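Local coordinates for protein DNA endonuclease I-CeuI (Chlamydomonas eugametos, PDB 2EX5) that makes a staggered cut in DNA just downstream of its intron's insertion site, as a dimeric, magnesium-dependent LAGLIDADG homing endonuclease, at residues G61-N66 and P83-T88; E102-G107 and L121-R126. The protein carries 1 engineered substitution. All coordinates share one frame; numbering follows the deposited sequence.

Interaction 1: residues G61-N66 and P83-T88; sequences GEASLN and PEFNVT. With CA (calcium ion), chain E; nucleotides of chain B.
Glu62 faces two ways at the end of its helix: its backbone O accepts from a water that also bonds Thr88 OG1, while its carboxylate holds a calcium ion. The Glu62 chain bends at CG (chi2 -83°), and OE1 reaches the calcium at 2.4 Å. OP2 of DG16 of chain B binds the same ion. Glu62 of the second subunit and another DNA phosphate join it, where subunits and DNA meet. Val87 CG1 packs on Glu62 CB at 3.9 Å.

From Ala63 on, the chains form an antiparallel pair. Ser64 with Asn86 and Asn66 with Glu84 are the hydrogen-bonded pairs. The Asn66 N to Glu84 O bond is 2.8 Å long and nearly straight. This is the first hairpin of the LAGLIDADG fold, entered from the helix of the signature motif. One face of the hairpin meets DNA. Chi1 of 174° turns Ser64 OG from the backbone N toward DA17 of chain B, and OG donates to its OP2 at 2.7 Å. Extended Glu84 brings OE1 to N4 of DC18 of chain B, which donates to it at 2.9 Å. Asn66 lies alongside Glu84; its ND2 is 3.6 Å from Glu84 CB and also against C6 of DC18 of chain B. An alanine here is likely to open a gap between the Glu84 chain and that cytosine, since the amide touches both. The other face is apolar. Leu65 CD2 lies at the edge of the Phe85 ring, 3.7 Å from Phe85 CD2; Ala63 CB touches Phe85 CE2. The ring packs on Leu129 and Val133 of helix 126-141.

Interaction 2: residues E102-G107 and L121-R126; sequences EVFKTG and LTIDNR. With nucleotides of chain A.
Ile123 reaches over to Phe104 and Gly107, and its CG1 and CD1 divide the work. CD1 comes obliquely to the Phe104 ring, 3.8 Å from Phe104 CD1, and the two side chains are inclined to each other. Ile123 CG1 stands anti to the carbonyl carbon (chi1 -65°), which places it against the backbone of Gly107, 3.6 Å from Gly107 CA. Ile123 CD1 also lies near Thr106, with the CG2 methyl of Thr106 at 4.1 Å.

Leu121 comes to Gly107 from two residues earlier in the strand. Its CD1 sits 3.8 Å from Gly107 CA. The leucine and the isoleucine therefore both bear on one bare alpha carbon. A side chain on Gly107 would run into Leu121 CD1, and the backbone turn there (phi 112°) also suits glycine. Gly107 CA makes a CH...O contact with Thr122 O at 3.4 Å. The join between the two segments is thus mostly apolar.

Past Ile123 the chain turns to the DNA. Asn125 takes the N-cap position of the next helix. Arg126 N, at the start of that helix, donates to OP2 of DA5 of chain A at 3.2 Å. The Arg126 guanidinium turns its edge to OP2 of DT4 of chain A, with NH2 3.7 Å away.

Phe104 closes helix 94-104 and lies in the core, against Phe85 of strand 79-90, Leu59 of helix 49-62 and, edge to face, Phe136 of helix 126-141. Ile123 ends strand 118-123 and packs on Leu129 and Val133 of helix 126-141.

In the fold
Interactions 1 and 2 follow one another along the chain, with centres 11 Å apart, and strand 79-90 joins them. It pairs with strand 63-71 in interaction 1 and with strand 118-123 of interaction 2. Leu121 N lies 2.7 Å from Val87 O and Ile123 O lies 2.9 Å from Phe85 N, both probable hydrogen bonds. On the apolar face of the sheet, Phe85 and Phe104 bring their rings together. Interaction 1 carries Glu62 at one metal site, and its Pro83 side chain is about 5 Å from another calcium. Interaction 2 is further away, the Thr122 side chain being about 9 Å from a calcium, and meets chain A of the DNA through Asp124 and Arg126.

Interaction 1: residues G61-N66 and P83-T88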
loop_
_atom_site.group_PDB
_atom_site.type_symbol
_atom_site.label_atom_id
_atom_site.label_comp_id
_atom_site.label_asym_id
_atom_site.label_seq_id
_atom_site.Cartn_x
_atom_site.Cartn_y
_atom_site.Cartn_z
ATOM N N GLY C 61 -4.321 -0.569 1.783
ATOM C CA GLY C 61 -2.950 -0.259 1.509
ATOM C C GLY C 61 -2.597 1.189 1.244
ATOM O O GLY C 61 -1.606 1.620 1.786
ATOM N N GLU C 62 -3.344 1.916 0.398
ATOM C CA GLU C 62 -2.826 3.104 -0.269
ATOM C C GLU C 62 -3.723 4.359 -0.068
ATOM O O GLU C 62 -3.403 5.450 -0.549
ATOM C CB GLU C 62 -2.727 2.827 -1.782
ATOM C CG GLU C 62 -1.942 1.590 -2.243
ATOM C CD GLU C 62 -0.483 1.837 -2.318
ATOM O OE1 GLU C 62 0.015 2.413 -1.358
ATOM O OE2 GLU C 62 0.189 1.510 -3.329
ATOM N N ALA C 63 -4.898 4.155 0.524
ATOM C CA ALA C 63 -5.941 5.195 0.652
ATOM C C ALA C 63 -5.865 5.765 2.069
ATOM O O ALA C 63 -5.263 5.180 2.967
ATOM C CB ALA C 63 -7.307 4.553 0.436
ATOM N N SER C 64 -6.497 6.909 2.277
ATOM C CA SER C 64 -6.375 7.597 3.493
ATOM C C SER C 64 -7.659 8.290 3.623
ATOM O O SER C 64 -8.097 8.921 2.694
ATOM C CB SER C 64 -5.252 8.612 3.427
ATOM O OG SER C 64 -5.305 9.331 4.649
ATOM N N LEU C 65 -8.288 8.146 4.783
ATOM C CA LEU C 65 -9.401 8.951 5.157
ATOM C C LEU C 65 -8.902 9.904 6.228
ATOM O O LEU C 65 -8.481 9.454 7.349
ATOM C CB LEU C 65 -10.509 8.029 5.774
ATOM C CG LEU C 65 -11.309 7.149 4.781
ATOM C CD1 LEU C 65 -12.018 6.045 5.572
ATOM C CD2 LEU C 65 -12.318 7.954 4.022
ATOM N N ASN C 66 -8.975 11.220 5.979
ATOM C CA ASN C 66 -8.292 12.081 6.946
ATOM C C ASN C 66 -9.066 13.336 7.255
ATOM O O ASN C 66 -10.007 13.686 6.529
ATOM C CB ASN C 66 -6.850 12.316 6.507
ATOM C CG ASN C 66 -6.771 12.985 5.106
ATOM O OD1 ASN C 66 -6.285 12.354 4.124
ATOM N ND2 ASN C 66 -7.199 14.236 5.042
ATOM N N PRO C 83 -12.880 16.894 6.202
ATOM C CA PRO C 83 -12.685 15.497 5.783
ATOM C C PRO C 83 -12.239 15.383 4.300
ATOM O O PRO C 83 -12.713 16.149 3.394
ATOM C CB PRO C 83 -14.087 14.877 5.969
ATOM C CG PRO C 83 -15.039 15.951 5.791
ATOM C CD PRO C 83 -14.304 17.272 6.096
ATOM N N GLU C 84 -11.399 14.418 4.040
ATOM C CA GLU C 84 -10.920 14.162 2.687
ATOM C C GLU C 84 -10.668 12.660 2.613
ATOM O O GLU C 84 -10.172 12.089 3.544
ATOM C CB GLU C 84 -9.639 14.927 2.421
ATOM C CG GLU C 84 -8.992 14.607 0.994
ATOM C CD GLU C 84 -7.910 15.563 0.646
ATOM O OE1 GLU C 84 -6.775 15.107 0.499
ATOM O OE2 GLU C 84 -8.149 16.822 0.579
ATOM N N PHE C 85 -11.016 12.028 1.491
ATOM C CA PHE C 85 -10.492 10.701 1.108
ATOM C C PHE C 85 -9.449 10.837 0.010
ATOM O O PHE C 85 -9.703 11.552 -0.912
ATOM C CB PHE C 85 -11.676 9.934 0.601
ATOM C CG PHE C 85 -11.317 8.649 -0.137
ATOM C CD1 PHE C 85 -11.320 8.597 -1.542
ATOM C CD2 PHE C 85 -11.016 7.528 0.560
ATOM C CE1 PHE C 85 -10.968 7.398 -2.212
ATOM C CE2 PHE C 85 -10.645 6.345 -0.102
ATOM C CZ PHE C 85 -10.661 6.296 -1.506
ATOM N N ASN C 86 -8.319 10.123 0.005
ATOM C CA ASN C 86 -7.451 10.220 -1.180
ATOM C C ASN C 86 -6.775 8.940 -1.318
ATOM O O ASN C 86 -6.715 8.198 -0.325
ATOM C CB ASN C 86 -6.358 11.351 -1.188
ATOM C CG ASN C 86 -5.295 11.235 -0.077
ATOM O OD1 ASN C 86 -5.126 12.155 0.669
ATOM N ND2 ASN C 86 -4.592 10.137 0.023
ATOM N N VAL C 87 -6.197 8.730 -2.513
ATOM C CA VAL C 87 -5.412 7.520 -2.859
ATOM C C VAL C 87 -4.326 7.927 -3.801
ATOM O O VAL C 87 -4.621 8.443 -4.855
ATOM C CB VAL C 87 -6.255 6.446 -3.623
ATOM C CG1 VAL C 87 -5.634 4.895 -3.378
ATOM C CG2 VAL C 87 -7.584 6.496 -3.142
ATOM N N THR C 88 -3.112 7.476 -3.515
ATOM C CA THR C 88 -1.887 7.909 -4.092
ATOM C C THR C 88 -1.251 6.709 -4.727
ATOM O O THR C 88 -1.349 5.585 -4.259
ATOM C CB THR C 88 -0.992 8.476 -2.980
ATOM O OG1 THR C 88 -1.804 9.424 -2.288
ATOM C CG2 THR C 88 0.297 9.104 -3.510
HETATM CA CA CA E . 1.273 1.429 0.412
ATOM P P DG B 16 1.259 4.271 1.956
ATOM O OP1 DG B 16 1.950 5.054 2.976
ATOM O OP2 DG B 16 1.225 2.801 2.159
ATOM O "O5'" DG B 16 -0.200 4.885 1.599
ATOM C "C5'" DG B 16 -1.240 5.365 2.410
ATOM C "C4'" DG B 16 -0.718 6.434 3.432
ATOM O "O4'" DG B 16 0.208 7.497 3.021
ATOM C "C3'" DG B 16 -1.796 7.203 4.063
ATOM O "O3'" DG B 16 -1.491 6.933 5.532
ATOM C "C2'" DG B 16 -1.635 8.617 3.480
ATOM C "C1'" DG B 16 -0.129 8.790 3.436
ATOM N N9 DG B 16 0.344 9.813 2.420
ATOM C C8 DG B 16 -0.009 9.891 1.078
ATOM N N7 DG B 16 0.463 10.910 0.445
ATOM C C5 DG B 16 1.234 11.559 1.409
ATOM C C6 DG B 16 2.061 12.700 1.310
ATOM O O6 DG B 16 2.186 13.373 0.256
ATOM N N1 DG B 16 2.680 13.103 2.536
ATOM C C2 DG B 16 2.468 12.375 3.714
ATOM N N2 DG B 16 3.060 12.662 4.890
ATOM N N3 DG B 16 1.781 11.274 3.735
ATOM C C4 DG B 16 1.172 10.921 2.591
ATOM P P DA B 17 -2.558 7.430 6.494
ATOM O OP1 DA B 17 -2.243 6.740 7.754
ATOM O OP2 DA B 17 -3.926 7.337 5.892
ATOM O "O5'" DA B 17 -2.345 9.029 6.621
ATOM C "C5'" DA B 17 -1.110 9.581 7.285
ATOM C "C4'" DA B 17 -1.243 11.102 7.347
ATOM O "O4'" DA B 17 -0.992 11.562 5.969
ATOM C "C3'" DA B 17 -2.632 11.580 7.653
ATOM O "O3'" DA B 17 -2.509 12.534 8.669
ATOM C "C2'" DA B 17 -3.094 12.215 6.281
ATOM C "C1'" DA B 17 -1.790 12.633 5.645
ATOM N N9 DA B 17 -1.768 12.983 4.191
ATOM C C8 DA B 17 -2.541 12.490 3.118
ATOM N N7 DA B 17 -2.243 13.042 1.980
ATOM C C5 DA B 17 -1.248 14.004 2.289
ATOM C C6 DA B 17 -0.508 14.971 1.538
ATOM N N6 DA B 17 -0.635 15.224 0.228
ATOM N N1 DA B 17 0.413 15.730 2.196
ATOM C C2 DA B 17 0.584 15.560 3.535
ATOM N N3 DA B 17 -0.016 14.662 4.362
ATOM C C4 DA B 17 -0.943 13.933 3.657
ATOM P P DC B 18 -3.709 13.154 9.508
ATOM O OP1 DC B 18 -3.117 13.728 10.726
ATOM O OP2 DC B 18 -4.681 12.064 9.640
ATOM O "O5'" DC B 18 -4.558 14.221 8.685
ATOM C "C5'" DC B 18 -4.522 15.690 8.620
ATOM C "C4'" DC B 18 -3.174 16.260 8.169
ATOM O "O4'" DC B 18 -2.832 15.736 6.872
ATOM C "C3'" DC B 18 -3.141 17.767 7.946
ATOM O "O3'" DC B 18 -2.778 18.381 9.181
ATOM C "C2'" DC B 18 -2.106 18.032 6.825
ATOM C "C1'" DC B 18 -2.249 16.736 6.053
ATOM N N1 DC B 18 -2.965 16.663 4.656
ATOM C C2 DC B 18 -2.342 17.351 3.634
ATOM O O2 DC B 18 -1.392 17.993 4.033
ATOM N N3 DC B 18 -2.800 17.318 2.322
ATOM C C4 DC B 18 -3.853 16.549 2.066
ATOM N N4 DC B 18 -4.266 16.567 0.795
ATOM C C5 DC B 18 -4.548 15.825 3.091
ATOM C C6 DC B 18 -4.088 15.904 4.397
HETATM O O HOH W 1 -2.981 8.346 0.153
#

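Interaction 2: residues E102-G107 and L121-R126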
loop_
_atom_site.group_PDB
_atom_site.type_symbol
_atom_site.label_atom_id
_atom_site.label_comp_id
_atom_site.label_asym_id
_atom_site.label_seq_id
_atom_site.Cartn_x
_atom_site.Cartn_y
_atom_site.Cartn_z
ATOM N N GLU C 102 -13.865 4.627 -11.499
ATOM C CA GLU C 102 -14.923 3.829 -12.115
ATOM C C GLU C 102 -15.885 3.289 -11.045
ATOM O O GLU C 102 -17.082 3.444 -11.214
ATOM C CB GLU C 102 -14.309 2.794 -13.071
ATOM C CG GLU C 102 -15.307 2.108 -13.903
ATOM C CD GLU C 102 -15.539 2.728 -15.248
ATOM O OE1 GLU C 102 -16.630 3.275 -15.452
ATOM O OE2 GLU C 102 -14.668 2.681 -16.085
ATOM N N VAL C 103 -15.390 2.758 -9.908
ATOM C CA VAL C 103 -16.319 2.360 -8.843
ATOM C C VAL C 103 -16.967 3.455 -8.028
ATOM O O VAL C 103 -18.139 3.293 -7.619
ATOM C CB VAL C 103 -15.861 1.137 -7.891
ATOM C CG1 VAL C 103 -14.473 0.809 -8.007
ATOM C CG2 VAL C 103 -16.361 1.267 -6.473
ATOM N N PHE C 104 -16.258 4.562 -7.730
ATOM C CA PHE C 104 -17.015 5.584 -7.033
ATOM C C PHE C 104 -17.881 6.426 -7.949
ATOM O O PHE C 104 -18.710 7.128 -7.448
ATOM C CB PHE C 104 -16.133 6.498 -6.104
ATOM C CG PHE C 104 -15.269 5.743 -5.126
ATOM C CD1 PHE C 104 -13.891 5.697 -5.308
ATOM C CD2 PHE C 104 -15.814 5.064 -4.040
ATOM C CE1 PHE C 104 -13.062 5.019 -4.394
ATOM C CE2 PHE C 104 -14.959 4.366 -3.091
ATOM C CZ PHE C 104 -13.576 4.405 -3.293
ATOM N N LYS C 105 -17.644 6.443 -9.255
ATOM C CA LYS C 105 -18.397 7.392 -10.150
ATOM C C LYS C 105 -18.152 8.899 -9.943
ATOM O O LYS C 105 -18.957 9.718 -10.394
ATOM C CB LYS C 105 -19.914 7.072 -10.185
ATOM C CG LYS C 105 -20.282 5.781 -10.944
ATOM C CD LYS C 105 -19.295 5.545 -12.081
ATOM C CE LYS C 105 -19.652 4.275 -13.007
ATOM N NZ LYS C 105 -18.551 4.032 -14.088
ATOM N N THR C 106 -17.034 9.262 -9.270
ATOM C CA THR C 106 -16.709 10.645 -8.893
ATOM C C THR C 106 -15.208 10.581 -8.420
ATOM O O THR C 106 -14.643 9.486 -8.310
ATOM C CB THR C 106 -17.687 11.244 -7.855
ATOM O OG1 THR C 106 -17.603 12.690 -7.870
ATOM C CG2 THR C 106 -17.432 10.684 -6.406
ATOM N N GLY C 107 -14.587 11.742 -8.198
ATOM C CA GLY C 107 -13.193 11.846 -7.868
ATOM C C GLY C 107 -12.546 12.496 -9.030
ATOM O O GLY C 107 -13.158 12.704 -10.095
ATOM N N LEU C 121 -5.737 10.459 -6.303
ATOM C CA LEU C 121 -7.137 10.588 -6.539
ATOM C C LEU C 121 -7.795 11.086 -5.249
ATOM O O LEU C 121 -7.561 10.539 -4.171
ATOM C CB LEU C 121 -7.669 9.200 -7.036
ATOM C CG LEU C 121 -9.152 8.776 -6.894
ATOM C CD1 LEU C 121 -10.124 9.763 -7.186
ATOM C CD2 LEU C 121 -9.371 7.655 -7.816
ATOM N N THR C 122 -8.602 12.122 -5.350
ATOM C CA THR C 122 -9.273 12.813 -4.180
ATOM C C THR C 122 -10.770 12.874 -4.287
ATOM O O THR C 122 -11.315 13.188 -5.357
ATOM C CB THR C 122 -8.705 14.309 -4.028
ATOM O OG1 THR C 122 -7.244 14.262 -3.983
ATOM C CG2 THR C 122 -9.121 14.992 -2.742
ATOM N N ILE C 123 -11.446 12.568 -3.204
ATOM C CA ILE C 123 -12.824 12.930 -3.024
ATOM C C ILE C 123 -12.981 13.683 -1.729
ATOM O O ILE C 123 -12.735 13.108 -0.626
ATOM C CB ILE C 123 -13.703 11.639 -2.965
ATOM C CG1 ILE C 123 -13.639 10.899 -4.382
ATOM C CG2 ILE C 123 -15.131 12.042 -2.458
ATOM C CD1 ILE C 123 -14.013 9.403 -4.462
ATOM N N ASP C 124 -13.434 14.941 -1.831
ATOM C CA ASP C 124 -13.705 15.857 -0.693
ATOM C C ASP C 124 -15.163 16.309 -0.561
ATOM O O ASP C 124 -15.584 16.794 0.496
ATOM C CB ASP C 124 -12.788 17.094 -0.788
ATOM C CG ASP C 124 -13.007 17.914 -2.056
ATOM O OD1 ASP C 124 -14.092 18.464 -2.293
ATOM O OD2 ASP C 124 -12.020 18.108 -2.789
ATOM N N ASN C 125 -15.971 16.125 -1.612
ATOM C CA ASN C 125 -17.364 16.500 -1.559
ATOM C C ASN C 125 -18.023 15.631 -0.519
ATOM O O ASN C 125 -17.904 14.427 -0.536
ATOM C CB ASN C 125 -18.054 16.324 -2.915
ATOM C CG ASN C 125 -19.561 16.569 -2.823
ATOM O OD1 ASN C 125 -20.012 17.643 -3.066
ATOM N ND2 ASN C 125 -20.319 15.568 -2.447
ATOM N N ARG C 126 -18.696 16.252 0.439
ATOM C CA ARG C 126 -19.157 15.515 1.597
ATOM C C ARG C 126 -20.285 14.571 1.247
ATOM O O ARG C 126 -20.357 13.536 1.899
ATOM C CB ARG C 126 -19.504 16.448 2.758
ATOM C CG ARG C 126 -18.209 16.845 3.564
ATOM C CD ARG C 126 -18.363 18.104 4.320
ATOM N NE ARG C 126 -19.715 18.168 4.856
ATOM C CZ ARG C 126 -20.217 19.230 5.458
ATOM N NH1 ARG C 126 -21.491 19.265 5.829
ATOM N NH2 ARG C 126 -19.426 20.267 5.673
ATOM P P DA A 5 -18.857 20.221 0.152
ATOM O OP1 DA A 5 -20.316 20.033 0.369
ATOM O OP2 DA A 5 -17.911 19.337 0.861
ATOM O "O5'" DA A 5 -18.544 20.337 -1.418
ATOM C "C5'" DA A 5 -19.157 21.443 -2.020
ATOM C "C4'" DA A 5 -18.418 21.864 -3.257
ATOM O "O4'" DA A 5 -17.587 22.959 -2.824
ATOM C "C3'" DA A 5 -17.490 20.898 -4.007
ATOM O "O3'" DA A 5 -17.543 21.141 -5.411
ATOM C "C2'" DA A 5 -16.074 21.285 -3.519
ATOM C "C1'" DA A 5 -16.227 22.772 -3.251
ATOM N N9 DA A 5 -15.449 23.361 -2.160
ATOM C C8 DA A 5 -15.548 23.083 -0.809
ATOM N N7 DA A 5 -14.790 23.893 -0.090
ATOM C C5 DA A 5 -14.181 24.751 -0.984
ATOM C C6 DA A 5 -13.198 25.778 -0.805
ATOM N N6 DA A 5 -12.685 26.153 0.401
ATOM N N1 DA A 5 -12.844 26.410 -1.922
ATOM C C2 DA A 5 -13.321 26.002 -3.126
ATOM N N3 DA A 5 -14.198 25.041 -3.436
ATOM C C4 DA A 5 -14.597 24.441 -2.296
ATOM P P DT A 4 -20.840 23.878 5.324
ATOM O OP1 DT A 4 -22.045 23.071 5.491
ATOM O OP2 DT A 4 -19.699 23.870 6.260
ATOM O "O5'" DT A 4 -20.167 23.434 3.943
ATOM C "C5'" DT A 4 -20.943 23.465 2.757
ATOM C "C4'" DT A 4 -19.994 23.375 1.601
ATOM O "O4'" DT A 4 -19.440 24.688 1.295
ATOM C "C3'" DT A 4 -18.831 22.409 1.837
ATOM O "O3'" DT A 4 -18.430 21.699 0.667
ATOM C "C2'" DT A 4 -17.708 23.413 2.040
ATOM C "C1'" DT A 4 -18.107 24.438 1.000
ATOM N N1 DT A 4 -17.285 25.629 1.135
ATOM C C2 DT A 4 -16.890 26.311 -0.030
ATOM O O2 DT A 4 -17.148 26.037 -1.171
ATOM N N3 DT A 4 -16.081 27.375 0.133
ATOM C C4 DT A 4 -15.642 27.839 1.331
ATOM O O4 DT A 4 -14.957 28.869 1.321
ATOM C C5 DT A 4 -16.071 27.120 2.539
ATOM C C7 DT A 4 -15.799 27.777 3.909
ATOM C C6 DT A 4 -16.874 26.035 2.396
ATOM P P DA A 6 -16.571 20.489 -6.535
ATOM O OP1 DA A 6 -17.334 20.689 -7.798
ATOM O OP2 DA A 6 -16.262 19.128 -6.012
ATOM O "O5'" DA A 6 -15.230 21.221 -6.891
ATOM C "C5'" DA A 6 -15.156 22.516 -7.382
ATOM C "C4'" DA A 6 -13.721 22.825 -7.026
ATOM O "O4'" DA A 6 -13.548 22.860 -5.571
ATOM C "C3'" DA A 6 -12.688 21.784 -7.496
ATOM O "O3'" DA A 6 -11.856 22.378 -8.501
ATOM C "C2'" DA A 6 -11.881 21.442 -6.224
ATOM C "C1'" DA A 6 -12.079 22.733 -5.414
ATOM N N9 DA A 6 -11.771 22.708 -3.945
ATOM C C8 DA A 6 -12.372 21.759 -3.060
ATOM N N7 DA A 6 -12.027 21.860 -1.778
ATOM C C5 DA A 6 -11.198 23.044 -1.836
ATOM C C6 DA A 6 -10.548 23.729 -0.767
ATOM N N6 DA A 6 -10.654 23.328 0.503
ATOM N N1 DA A 6 -9.816 24.803 -1.104
ATOM C C2 DA A 6 -9.726 25.187 -2.414
ATOM N N3 DA A 6 -10.302 24.640 -3.505
ATOM C C4 DA A 6 -11.022 23.547 -3.135
#